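Local coordinates for esterase (Capnocytophaga ochracea, PDB 4W9R), which is of unknown function but is probably an esterase-like member of the alpha/beta-hydrolase superfamily, at residues 64-69 with 231-236; 36-41 with 48-53; 102-107 with 139-144. All blocks are in the same frame, centred on the assembly; numbering follows the deposited sequence.

Interaction 1: 64-69 with 231-236; sequences PKCIVV and MCFDIY
A proline lies flat on a tyrosine: Pro64 sets its ring over one face of Tyr236, its CD 3.8 Å from the ring centroid and only 13° off the ring normal, a CH-pi contact. It ties the lead-in to strand 67-71 of the alpha/beta-hydrolase sheet to the exit of helix 217-232, from which the chain goes on into the C-terminal helices. Proline suits this place because its CD hydrogens, beside the electron-withdrawing amide N, are slightly positive and meet the electron-rich face well, and the ring is rigid. The amide N itself sits above the centre of the tyrosine ring. Tyr236 lies in a 3-10 turn, its N bonding to Phe233 O at 2.8 Å, and its CG stands anti to the backbone N (chi1 -169°), which carries the ring across to Pro64; Lys274 adds a cation-pi contact. Phe233, the first residue to leave the helix, is buried, and its CD2 reaches the same Pro64 CD at 3.7 Å, so the proline touches two aromatic rings. At the far end of the phenylalanine, the small, polarisable thiol of Cys66 fits beside the ring in an oblique sulfur-aromatic contact, SG lying 4.2 Å from Phe233 CZ.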
ATOM      1  N   PRO B  64       3.866  -7.296  14.964  1.00 35.72           N
ATOM      2  CA  PRO B  64       4.878  -8.314  15.251  1.00 35.40           C
ATOM      3  C   PRO B  64       5.423  -8.904  13.956  1.00 37.47           C
ATOM      4  O   PRO B  64       4.799  -8.737  12.908  1.00 40.15           O
ATOM      5  CB  PRO B  64       4.103  -9.361  16.052  1.00 24.60           C
ATOM      6  CG  PRO B  64       2.708  -9.244  15.539  1.00 24.27           C
ATOM      7  CD  PRO B  64       2.504  -7.777  15.256  1.00 36.97           C
ATOM      8  N   LYS B  65       6.571  -9.568  14.020  1.00 33.75           N
ATOM      9  CA  LYS B  65       7.091 -10.277  12.860  1.00 26.07           C
ATOM     10  C   LYS B  65       6.127 -11.393  12.471  1.00 30.23           C
ATOM     11  O   LYS B  65       5.660 -12.147  13.324  1.00 33.61           O
ATOM     12  CB  LYS B  65       8.484 -10.843  13.143  1.00 18.22           C
ATOM     13  CG  LYS B  65       9.565  -9.789  13.313  1.00 27.02           C
ATOM     14  CD  LYS B  65      10.898 -10.428  13.679  1.00 38.45           C
ATOM     15  CE  LYS B  65      11.993  -9.387  13.832  1.00 46.10           C
ATOM     16  NZ  LYS B  65      12.223  -8.633  12.569  1.00 57.74           N
ATOM     17  N   CYS B  66       5.822 -11.490  11.182  1.00 28.91           N
ATOM     18  CA  CYS B  66       4.859 -12.473  10.703  1.00 30.78           C
ATOM     19  C   CYS B  66       5.427 -13.326   9.577  1.00 37.98           C
ATOM     20  O   CYS B  66       6.373 -12.931   8.897  1.00 44.39           O
ATOM     21  CB  CYS B  66       3.579 -11.781  10.227  1.00 17.05           C
ATOM     22  SG  CYS B  66       2.628 -10.990  11.539  1.00 84.84           S
ATOM     23  N   ILE B  67       4.840 -14.504   9.393  1.00 30.62           N
ATOM     24  CA  ILE B  67       5.178 -15.357   8.263  1.00 27.79           C
ATOM     25  C   ILE B  67       4.053 -15.294   7.239  1.00 28.53           C
ATOM     26  O   ILE B  67       2.886 -15.502   7.573  1.00 36.85           O
ATOM     27  CB  ILE B  67       5.419 -16.814   8.699  1.00 24.12           C
ATOM     28  CG1 ILE B  67       6.678 -16.903   9.566  1.00 32.83           C
ATOM     29  CG2 ILE B  67       5.553 -17.722   7.489  1.00 17.75           C
ATOM     30  CD1 ILE B  67       7.052 -18.312   9.959  1.00 36.94           C
ATOM     31  N   VAL B  68       4.404 -14.987   5.995  1.00 25.50           N
ATOM     32  CA  VAL B  68       3.415 -14.864   4.934  1.00 28.23           C
ATOM     33  C   VAL B  68       3.585 -15.971   3.900  1.00 28.63           C
ATOM     34  O   VAL B  68       4.677 -16.176   3.369  1.00 37.65           O
ATOM     35  CB  VAL B  68       3.507 -13.493   4.234  1.00 30.96           C
ATOM     36  CG1 VAL B  68       2.370 -13.327   3.236  1.00 13.47           C
ATOM     37  CG2 VAL B  68       3.484 -12.373   5.260  1.00 22.50           C
ATOM     38  N   VAL B  69       2.503 -16.689   3.624  1.00 27.96           N
ATOM     39  CA  VAL B  69       2.529 -17.759   2.636  1.00 22.00           C
ATOM     40  C   VAL B  69       1.557 -17.470   1.500  1.00 22.17           C
ATOM     41  O   VAL B  69       0.344 -17.446   1.703  1.00 34.45           O
ATOM     42  CB  VAL B  69       2.179 -19.118   3.269  1.00 18.83           C
ATOM     43  CG1 VAL B  69       2.113 -20.200   2.201  1.00 25.41           C
ATOM     44  CG2 VAL B  69       3.192 -19.479   4.341  1.00 35.01           C
HETATM   45  N   MSE B 231      -5.796  -2.112  11.503  1.00 26.14           N
HETATM   46  CA  MSE B 231      -6.836  -2.273  12.515  1.00 36.58           C
HETATM   47  C   MSE B 231      -6.759  -3.607  13.248  1.00 39.45           C
HETATM   48  O   MSE B 231      -7.011  -3.675  14.451  1.00 46.55           O
HETATM   49  CB  MSE B 231      -8.214  -2.118  11.875  1.00 30.37           C
HETATM   50  CG  MSE B 231      -8.509  -0.705  11.406  1.00 40.01           C
HETATM   51 SE   MSE B 231     -10.214  -0.578  10.483  1.00 86.40          SE
HETATM   52  CE  MSE B 231      -9.839  -1.830   9.048  1.00 43.15           C
ATOM     53  N   CYS B 232      -6.416  -4.663  12.521  1.00 39.64           N
ATOM     54  CA  CYS B 232      -6.358  -6.001  13.097  1.00 38.59           C
ATOM     55  C   CYS B 232      -5.260  -6.110  14.154  1.00 37.76           C
ATOM     56  O   CYS B 232      -5.464  -6.689  15.222  1.00 52.72           O
ATOM     57  CB  CYS B 232      -6.138  -7.042  11.997  1.00 25.07           C
ATOM     58  SG  CYS B 232      -6.078  -8.750  12.580  1.00 39.34           S
ATOM     59  N   PHE B 233      -4.096  -5.549  13.844  1.00 22.89           N
ATOM     60  CA  PHE B 233      -2.938  -5.613  14.729  1.00 29.25           C
ATOM     61  C   PHE B 233      -2.818  -4.396  15.647  1.00 34.43           C
ATOM     62  O   PHE B 233      -1.828  -4.251  16.361  1.00 34.68           O
ATOM     63  CB  PHE B 233      -1.662  -5.775  13.907  1.00 26.62           C
ATOM     64  CG  PHE B 233      -1.532  -7.122  13.259  1.00 32.62           C
ATOM     65  CD1 PHE B 233      -1.986  -7.333  11.967  1.00 28.52           C
ATOM     66  CD2 PHE B 233      -0.968  -8.184  13.948  1.00 36.31           C
ATOM     67  CE1 PHE B 233      -1.872  -8.575  11.372  1.00 22.47           C
ATOM     68  CE2 PHE B 233      -0.852  -9.428  13.358  1.00 31.36           C
ATOM     69  CZ  PHE B 233      -1.303  -9.623  12.068  1.00 29.74           C
ATOM     70  N   ASP B 234      -3.821  -3.523  15.607  1.00 27.92           N
ATOM     71  CA  ASP B 234      -3.793  -2.238  16.309  1.00 35.11           C
ATOM     72  C   ASP B 234      -3.417  -2.326  17.792  1.00 39.39           C
ATOM     73  O   ASP B 234      -2.783  -1.416  18.329  1.00 47.32           O
ATOM     74  CB  ASP B 234      -5.152  -1.549  16.175  1.00 36.30           C
ATOM     75  CG  ASP B 234      -5.159  -0.155  16.768  1.00 44.71           C
ATOM     76  OD1 ASP B 234      -4.624   0.769  16.118  1.00 45.79           O
ATOM     77  OD2 ASP B 234      -5.700   0.018  17.880  1.00 43.51           O
ATOM     78  N   ILE B 235      -3.806  -3.413  18.450  1.00 29.10           N
ATOM     79  CA  ILE B 235      -3.520  -3.591  19.872  1.00 21.62           C
ATOM     80  C   ILE B 235      -2.012  -3.670  20.146  1.00 29.97           C
ATOM     81  O   ILE B 235      -1.560  -3.409  21.262  1.00 33.34           O
ATOM     82  CB  ILE B 235      -4.216  -4.862  20.426  1.00 28.56           C
ATOM     83  CG1 ILE B 235      -4.195  -4.878  21.957  1.00 32.99           C
ATOM     84  CG2 ILE B 235      -3.584  -6.123  19.856  1.00 35.30           C
ATOM     85  CD1 ILE B 235      -4.874  -3.681  22.590  1.00 27.43           C
ATOM     86  N   TYR B 236      -1.239  -4.009  19.119  1.00 26.20           N
ATOM     87  CA  TYR B 236       0.207  -4.163  19.254  1.00 26.39           C
ATOM     88  C   TYR B 236       0.912  -2.810  19.316  1.00 29.89           C
ATOM     89  O   TYR B 236       2.044  -2.716  19.790  1.00 31.75           O
ATOM     90  CB  TYR B 236       0.759  -4.990  18.091  1.00 30.48           C
ATOM     91  CG  TYR B 236       2.196  -5.441  18.251  1.00 24.77           C
ATOM     92  CD1 TYR B 236       3.248  -4.664  17.782  1.00 24.44           C
ATOM     93  CD2 TYR B 236       2.498  -6.656  18.851  1.00 27.34           C
ATOM     94  CE1 TYR B 236       4.561  -5.076  17.921  1.00 27.07           C
ATOM     95  CE2 TYR B 236       3.808  -7.079  18.990  1.00 32.95           C
ATOM     96  CZ  TYR B 236       4.835  -6.286  18.524  1.00 35.28           C
ATOM     97  OH  TYR B 236       6.139  -6.702  18.663  1.00 38.34           O
TER

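Interaction 2: 36-41 with 48-53; sequences PLIVVL and EPVVSM
Within the beta-alpha-beta unit of strand 35-40, helix 43-59 and strand 67-71, the helix packs on the first strand through Val50, which also touches Val68 of the second. Val50 CG2 comes to 4.2 Å from Val40 CG2, and its other branch, CG1, lies 4.4 Å from Ile38 CG2. The two branches are thus shared between alternate strand residues, Ile38 and Val40, whose side chains emerge on the same side of the sheet. In Val50 CG1 is anti to the backbone N (chi1 168°), which spreads the two methyls along the strand. Beta-branched residues suit the strand, and on the helix a short valine lets the two backbones approach, Val40 CA and Val50 CA being 8.3 Å apart. This is the helix-on-sheet layer expected of an alpha/beta-hydrolase fold, and Ile120 of strand 116-122 and Ile225 of helix 217-232 also pack on Val50. Beyond it the helix meets the second subunit: Ser52 OG hydrogen-bonds Ser52 OG of that chain, and Met53, a selenomethionine, packs on its counterpart there. Within the helix, Ser52 N donates to Glu48 O at 2.9 Å, one turn back.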
ATOM      1  N   PRO B  36       2.584 -14.979  13.752  1.00 24.28           N
ATOM      2  CA  PRO B  36       1.255 -15.087  13.145  1.00 20.11           C
ATOM      3  C   PRO B  36       1.375 -15.421  11.664  1.00 22.22           C
ATOM      4  O   PRO B  36       2.320 -14.970  11.017  1.00 30.11           O
ATOM      5  CB  PRO B  36       0.650 -13.695  13.354  1.00 20.30           C
ATOM      6  CG  PRO B  36       1.463 -13.076  14.448  1.00 23.22           C
ATOM      7  CD  PRO B  36       2.842 -13.628  14.274  1.00 25.78           C
ATOM      8  N   LEU B  37       0.435 -16.200  11.140  1.00 24.18           N
ATOM      9  CA  LEU B  37       0.481 -16.618   9.743  1.00 24.74           C
ATOM     10  C   LEU B  37      -0.526 -15.860   8.889  1.00 26.19           C
ATOM     11  O   LEU B  37      -1.693 -15.730   9.258  1.00 33.67           O
ATOM     12  CB  LEU B  37       0.228 -18.122   9.630  1.00 25.09           C
ATOM     13  CG  LEU B  37       0.077 -18.696   8.220  1.00 23.46           C
ATOM     14  CD1 LEU B  37       1.336 -18.458   7.402  1.00 20.13           C
ATOM     15  CD2 LEU B  37      -0.253 -20.180   8.280  1.00 24.50           C
ATOM     16  N   ILE B  38      -0.068 -15.357   7.747  1.00 21.12           N
ATOM     17  CA  ILE B  38      -0.958 -14.731   6.776  1.00 27.56           C
ATOM     18  C   ILE B  38      -0.880 -15.457   5.438  1.00 25.62           C
ATOM     19  O   ILE B  38       0.182 -15.521   4.818  1.00 22.62           O
ATOM     20  CB  ILE B  38      -0.627 -13.245   6.565  1.00 25.55           C
ATOM     21  CG1 ILE B  38      -0.860 -12.459   7.855  1.00 25.52           C
ATOM     22  CG2 ILE B  38      -1.471 -12.668   5.441  1.00 25.05           C
ATOM     23  CD1 ILE B  38      -0.594 -10.977   7.718  1.00 31.68           C
ATOM     24  N   VAL B  39      -2.008 -16.007   5.001  1.00 26.56           N
ATOM     25  CA  VAL B  39      -2.072 -16.732   3.736  1.00 24.61           C
ATOM     26  C   VAL B  39      -2.649 -15.851   2.630  1.00 24.41           C
ATOM     27  O   VAL B  39      -3.682 -15.209   2.815  1.00 34.55           O
ATOM     28  CB  VAL B  39      -2.918 -18.015   3.870  1.00 27.23           C
ATOM     29  CG1 VAL B  39      -3.012 -18.740   2.539  1.00 20.87           C
ATOM     30  CG2 VAL B  39      -2.329 -18.928   4.937  1.00 19.08           C
ATOM     31  N   VAL B  40      -1.973 -15.817   1.484  1.00 30.41           N
ATOM     32  CA  VAL B  40      -2.427 -15.026   0.343  1.00 22.68           C
ATOM     33  C   VAL B  40      -2.744 -15.914  -0.861  1.00 25.78           C
ATOM     34  O   VAL B  40      -1.851 -16.546  -1.426  1.00 32.90           O
ATOM     35  CB  VAL B  40      -1.376 -13.981  -0.065  1.00 24.82           C
ATOM     36  CG1 VAL B  40      -1.892 -13.136  -1.218  1.00 40.33           C
ATOM     37  CG2 VAL B  40      -1.013 -13.108   1.122  1.00 19.13           C
ATOM     38  N   LEU B  41      -4.017 -15.960  -1.245  1.00 23.47           N
ATOM     39  CA  LEU B  41      -4.475 -16.837  -2.323  1.00 33.18           C
ATOM     40  C   LEU B  41      -4.192 -16.276  -3.718  1.00 45.64           C
ATOM     41  O   LEU B  41      -4.071 -17.016  -4.694  1.00 58.59           O
ATOM     42  CB  LEU B  41      -5.971 -17.099  -2.170  1.00 18.98           C
ATOM     43  CG  LEU B  41      -6.408 -17.562  -0.781  1.00 25.08           C
ATOM     44  CD1 LEU B  41      -7.907 -17.806  -0.745  1.00 27.48           C
ATOM     45  CD2 LEU B  41      -5.645 -18.811  -0.373  1.00 28.72           C
ATOM     46  N   GLU B  48       3.548  -9.430  -2.899  1.00 32.33           N
ATOM     47  CA  GLU B  48       4.558  -8.413  -2.622  1.00 36.31           C
ATOM     48  C   GLU B  48       4.007  -7.178  -1.892  1.00 34.00           C
ATOM     49  O   GLU B  48       4.671  -6.660  -0.992  1.00 37.69           O
ATOM     50  CB  GLU B  48       5.256  -7.990  -3.919  1.00 41.84           C
ATOM     51  CG  GLU B  48       6.095  -9.088  -4.548  1.00 59.71           C
ATOM     52  CD  GLU B  48       6.923  -8.589  -5.714  1.00 86.38           C
ATOM     53  OE1 GLU B  48       7.030  -7.357  -5.880  1.00 90.42           O
ATOM     54  OE2 GLU B  48       7.466  -9.428  -6.464  1.00 99.81           O
ATOM     55  N   PRO B  49       2.809  -6.691  -2.272  1.00 26.04           N
ATOM     56  CA  PRO B  49       2.255  -5.606  -1.453  1.00 32.62           C
ATOM     57  C   PRO B  49       1.994  -6.010  -0.001  1.00 29.58           C
ATOM     58  O   PRO B  49       2.244  -5.208   0.896  1.00 31.00           O
ATOM     59  CB  PRO B  49       0.943  -5.267  -2.165  1.00 22.73           C
ATOM     60  CG  PRO B  49       1.199  -5.623  -3.580  1.00 26.84           C
ATOM     61  CD  PRO B  49       2.045  -6.864  -3.522  1.00 21.16           C
ATOM     62  N   VAL B  50       1.506  -7.226   0.226  1.00 23.91           N
ATOM     63  CA  VAL B  50       1.262  -7.703   1.585  1.00 18.15           C
ATOM     64  C   VAL B  50       2.567  -7.821   2.369  1.00 28.19           C
ATOM     65  O   VAL B  50       2.671  -7.332   3.496  1.00 35.79           O
ATOM     66  CB  VAL B  50       0.538  -9.067   1.590  1.00 23.68           C
ATOM     67  CG1 VAL B  50       0.561  -9.683   2.986  1.00 17.13           C
ATOM     68  CG2 VAL B  50      -0.893  -8.911   1.102  1.00 19.05           C
ATOM     69  N   VAL B  51       3.564  -8.461   1.766  1.00 20.81           N
ATOM     70  CA  VAL B  51       4.858  -8.645   2.412  1.00 25.79           C
ATOM     71  C   VAL B  51       5.526  -7.307   2.727  1.00 26.36           C
ATOM     72  O   VAL B  51       6.063  -7.116   3.816  1.00 30.22           O
ATOM     73  CB  VAL B  51       5.806  -9.496   1.542  1.00 23.93           C
ATOM     74  CG1 VAL B  51       7.205  -9.526   2.138  1.00 18.17           C
ATOM     75  CG2 VAL B  51       5.261 -10.906   1.396  1.00 32.19           C
ATOM     76  N   SER B  52       5.480  -6.374   1.783  1.00 26.87           N
ATOM     77  CA  SER B  52       6.122  -5.079   1.983  1.00 24.64           C
ATOM     78  C   SER B  52       5.438  -4.277   3.091  1.00 30.54           C
ATOM     79  O   SER B  52       6.096  -3.543   3.827  1.00 41.00           O
ATOM     80  CB  SER B  52       6.132  -4.272   0.685  1.00 15.44           C
ATOM     81  OG  SER B  52       4.820  -3.886   0.315  1.00 40.81           O
HETATM   82  N   MSE B  53       4.121  -4.418   3.208  1.00 24.08           N
HETATM   83  CA  MSE B  53       3.374  -3.651   4.198  1.00 27.68           C
HETATM   84  C   MSE B  53       3.480  -4.231   5.612  1.00 32.55           C
HETATM   85  O   MSE B  53       3.408  -3.487   6.588  1.00 44.09           O
HETATM   86  CB  MSE B  53       1.904  -3.529   3.784  1.00 16.35           C
HETATM   87  CG  MSE B  53       1.684  -2.612   2.580  1.00 28.13           C
HETATM   88 SE   MSE B  53      -0.194  -2.295   2.137  1.00 59.34          SE
HETATM   89  CE  MSE B  53       0.011  -1.702   0.289  1.00 60.16           C
TER

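Interaction 3: 102-107 with 139-144; sequences ELVPYI and PTFNMI
Helix 91-110 passes the loop that leads into strand 143-149 with Val104 CA and Thr140 CA 8.3 Å apart, a helix-to-loop approach bridged wholly by side chains. Val104 carries the helix side of the contact through a single methyl, CG2. That methyl lies 4.0 Å from Phe141 CZ, meeting the far end of the ring obliquely, and 4.2 Å from Thr140 CG2, so two consecutive loop residues converge on it. In Val104 the CG2 branch is anti to the carbonyl carbon and CG1 is anti to the backbone N (chi1 170°), which turns CG2 out toward the loop. Thr140 suits the partly exposed spot since it offers a methyl to the hydrophobic side, and its polar hydroxyl is tolerated there; its CG2 also stands 3.9 Å above the plane of the Phe141 ring, over the centre. The long side chain of Phe141 lets CZ reach the valine although its CB does not point there. The helix is kinked at Pro105, which has no N-H to bond to the preceding turn, but hydrogen bonding resumes directly, Tyr106 N reaching Glu102 O at 3.0 Å. Helix 91-110 belongs to the helical layer on the face of the alpha/beta-hydrolase sheet opposite helix 43-59. Around the contact, Phe141 packs on Val119 of strand 116-122 and meets Tyr132 edge-to-face, Val99 of the same helix also touches Phe141, and the neighbouring helix residues Leu103 and Ile107 rest on Val69 of strand 67-71, so that the helix spans several strands of the sheet.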
ATOM      1  N   GLU B 102      -4.236 -28.840   4.314  1.00 34.72           N
ATOM      2  CA  GLU B 102      -2.922 -29.215   3.796  1.00 32.11           C
ATOM      3  C   GLU B 102      -1.878 -28.119   3.977  1.00 34.25           C
ATOM      4  O   GLU B 102      -0.899 -28.301   4.701  1.00 37.21           O
ATOM      5  CB  GLU B 102      -3.021 -29.596   2.318  1.00 29.77           C
ATOM      6  CG  GLU B 102      -3.962 -30.755   2.036  1.00 38.86           C
ATOM      7  CD  GLU B 102      -3.989 -31.138   0.569  1.00 55.66           C
ATOM      8  OE1 GLU B 102      -3.295 -30.479  -0.231  1.00 60.65           O
ATOM      9  OE2 GLU B 102      -4.702 -32.102   0.217  1.00 59.87           O
ATOM     10  N   LEU B 103      -2.088 -26.990   3.304  1.00 29.72           N
ATOM     11  CA  LEU B 103      -1.117 -25.898   3.297  1.00 30.12           C
ATOM     12  C   LEU B 103      -0.810 -25.365   4.693  1.00 34.65           C
ATOM     13  O   LEU B 103       0.349 -25.324   5.104  1.00 39.16           O
ATOM     14  CB  LEU B 103      -1.615 -24.755   2.411  1.00 30.48           C
ATOM     15  CG  LEU B 103      -0.649 -23.579   2.261  1.00 24.53           C
ATOM     16  CD1 LEU B 103       0.674 -24.047   1.673  1.00 24.66           C
ATOM     17  CD2 LEU B 103      -1.263 -22.491   1.403  1.00 17.37           C
ATOM     18  N   VAL B 104      -1.850 -24.958   5.416  1.00 25.73           N
ATOM     19  CA  VAL B 104      -1.674 -24.391   6.751  1.00 26.29           C
ATOM     20  C   VAL B 104      -1.033 -25.373   7.751  1.00 32.98           C
ATOM     21  O   VAL B 104      -0.099 -24.991   8.458  1.00 36.12           O
ATOM     22  CB  VAL B 104      -3.016 -23.870   7.317  1.00 20.16           C
ATOM     23  CG1 VAL B 104      -2.878 -23.510   8.788  1.00 16.32           C
ATOM     24  CG2 VAL B 104      -3.496 -22.669   6.514  1.00 22.29           C
ATOM     25  N   PRO B 105      -1.512 -26.634   7.817  1.00 32.05           N
ATOM     26  CA  PRO B 105      -0.823 -27.554   8.733  1.00 28.37           C
ATOM     27  C   PRO B 105       0.631 -27.805   8.343  1.00 35.50           C
ATOM     28  O   PRO B 105       1.468 -28.034   9.218  1.00 44.42           O
ATOM     29  CB  PRO B 105      -1.643 -28.844   8.621  1.00 17.85           C
ATOM     30  CG  PRO B 105      -2.986 -28.397   8.170  1.00 27.46           C
ATOM     31  CD  PRO B 105      -2.713 -27.259   7.234  1.00 31.60           C
ATOM     32  N   TYR B 106       0.923 -27.759   7.046  1.00 27.11           N
ATOM     33  CA  TYR B 106       2.292 -27.910   6.564  1.00 28.19           C
ATOM     34  C   TYR B 106       3.183 -26.797   7.094  1.00 36.55           C
ATOM     35  O   TYR B 106       4.305 -27.042   7.535  1.00 40.10           O
ATOM     36  CB  TYR B 106       2.325 -27.928   5.037  1.00 24.67           C
ATOM     37  CG  TYR B 106       3.704 -27.742   4.443  1.00 30.19           C
ATOM     38  CD1 TYR B 106       4.626 -28.779   4.438  1.00 30.27           C
ATOM     39  CD2 TYR B 106       4.078 -26.529   3.876  1.00 30.63           C
ATOM     40  CE1 TYR B 106       5.888 -28.612   3.891  1.00 30.76           C
ATOM     41  CE2 TYR B 106       5.335 -26.353   3.326  1.00 38.61           C
ATOM     42  CZ  TYR B 106       6.235 -27.398   3.337  1.00 42.42           C
ATOM     43  OH  TYR B 106       7.486 -27.224   2.790  1.00 50.78           O
ATOM     44  N   ILE B 107       2.674 -25.570   7.044  1.00 36.19           N
ATOM     45  CA  ILE B 107       3.405 -24.420   7.558  1.00 31.32           C
ATOM     46  C   ILE B 107       3.540 -24.511   9.076  1.00 37.58           C
ATOM     47  O   ILE B 107       4.586 -24.186   9.635  1.00 34.28           O
ATOM     48  CB  ILE B 107       2.716 -23.096   7.173  1.00 26.42           C
ATOM     49  CG1 ILE B 107       2.602 -22.985   5.653  1.00 25.45           C
ATOM     50  CG2 ILE B 107       3.488 -21.908   7.720  1.00 29.15           C
ATOM     51  CD1 ILE B 107       3.936 -23.023   4.944  1.00 23.19           C
ATOM     52  N   PRO B 139     -12.082 -22.552  13.907  1.00 64.15           N
ATOM     53  CA  PRO B 139     -11.615 -21.617  12.881  1.00 64.94           C
ATOM     54  C   PRO B 139     -10.163 -21.847  12.480  1.00 65.11           C
ATOM     55  O   PRO B 139      -9.276 -21.916  13.333  1.00 67.92           O
ATOM     56  CB  PRO B 139     -11.778 -20.252  13.557  1.00 52.51           C
ATOM     57  CG  PRO B 139     -12.873 -20.455  14.541  1.00 52.87           C
ATOM     58  CD  PRO B 139     -12.709 -21.858  15.046  1.00 50.64           C
ATOM     59  N   THR B 140      -9.937 -21.964  11.176  1.00 52.54           N
ATOM     60  CA  THR B 140      -8.592 -22.028  10.638  1.00 47.27           C
ATOM     61  C   THR B 140      -8.042 -20.614  10.578  1.00 44.44           C
ATOM     62  O   THR B 140      -6.886 -20.364  10.924  1.00 46.61           O
ATOM     63  CB  THR B 140      -8.564 -22.671   9.238  1.00 45.09           C
ATOM     64  OG1 THR B 140      -8.991 -24.036   9.331  1.00 44.80           O
ATOM     65  CG2 THR B 140      -7.160 -22.622   8.654  1.00 37.93           C
ATOM     66  N   PHE B 141      -8.895 -19.686  10.157  1.00 26.66           N
ATOM     67  CA  PHE B 141      -8.505 -18.291  10.048  1.00 33.44           C
ATOM     68  C   PHE B 141      -9.285 -17.405  11.012  1.00 32.93           C
ATOM     69  O   PHE B 141     -10.515 -17.398  11.016  1.00 37.78           O
ATOM     70  CB  PHE B 141      -8.687 -17.800   8.610  1.00 27.49           C
ATOM     71  CG  PHE B 141      -7.844 -18.540   7.612  1.00 29.85           C
ATOM     72  CD1 PHE B 141      -6.463 -18.439   7.644  1.00 20.98           C
ATOM     73  CD2 PHE B 141      -8.430 -19.333   6.640  1.00 32.95           C
ATOM     74  CE1 PHE B 141      -5.683 -19.117   6.731  1.00 22.07           C
ATOM     75  CE2 PHE B 141      -7.655 -20.013   5.721  1.00 27.53           C
ATOM     76  CZ  PHE B 141      -6.280 -19.904   5.767  1.00 28.94           C
ATOM     77  N   ASN B 142      -8.551 -16.670  11.841  1.00 32.12           N
ATOM     78  CA  ASN B 142      -9.146 -15.704  12.755  1.00 37.01           C
ATOM     79  C   ASN B 142      -9.220 -14.332  12.110  1.00 36.18           C
ATOM     80  O   ASN B 142      -9.828 -13.406  12.648  1.00 38.44           O
ATOM     81  CB  ASN B 142      -8.343 -15.638  14.051  1.00 31.66           C
ATOM     82  CG  ASN B 142      -7.969 -17.009  14.567  1.00 45.29           C
ATOM     83  OD1 ASN B 142      -6.799 -17.385  14.566  1.00 58.68           O
ATOM     84  ND2 ASN B 142      -8.967 -17.768  15.005  1.00 48.46           N
HETATM   85  N   MSE B 143      -8.586 -14.214  10.948  1.00 32.13           N
HETATM   86  CA  MSE B 143      -8.559 -12.969  10.197  1.00 27.20           C
HETATM   87  C   MSE B 143      -8.909 -13.227   8.737  1.00 32.33           C
HETATM   88  O   MSE B 143      -8.246 -14.012   8.059  1.00 36.18           O
HETATM   89  CB  MSE B 143      -7.185 -12.307  10.304  1.00 32.24           C
HETATM   90  CG  MSE B 143      -7.087 -10.960   9.604  1.00 53.23           C
HETATM   91 SE   MSE B 143      -5.251 -10.307   9.460  1.00 78.19          SE
HETATM   92  CE  MSE B 143      -4.673 -11.305   7.887  1.00 54.09           C
ATOM     93  N   ILE B 144      -9.960 -12.573   8.260  1.00 30.28           N
ATOM     94  CA  ILE B 144     -10.377 -12.717   6.873  1.00 28.87           C
ATOM     95  C   ILE B 144     -10.453 -11.355   6.195  1.00 31.61           C
ATOM     96  O   ILE B 144     -11.217 -10.482   6.613  1.00 30.23           O
ATOM     97  CB  ILE B 144     -11.740 -13.424   6.760  1.00 25.49           C
ATOM     98  CG1 ILE B 144     -11.673 -14.809   7.405  1.00 32.17           C
ATOM     99  CG2 ILE B 144     -12.166 -13.532   5.303  1.00 25.22           C
ATOM    100  CD1 ILE B 144     -12.976 -15.571   7.358  1.00 32.87           C
TER

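In the fold
All three contacts are largely buried and apolar, and all reach the same mixed sheet. Interactions 1 and 2 sit on neighbouring strands, 67-71 and 35-40, joined by backbone bonds such as Val69 N to Ile38 O at 2.9 Å. Interaction 3 lies across the sheet from interaction 2, since Val39 turns to Phe141 and Val104 while Ile38 and Val40 turn to Val50. It is nested within the chain loop that interaction 1 closes. Chemistry follows position: interaction 2 is purely aliphatic between helix and strand, interaction 3 mixes methyls with one aromatic ring near a partly exposed loop, and interaction 1, nearest the chain centre, joins proline, sulfur and aromatic rings where the C-terminal helices begin.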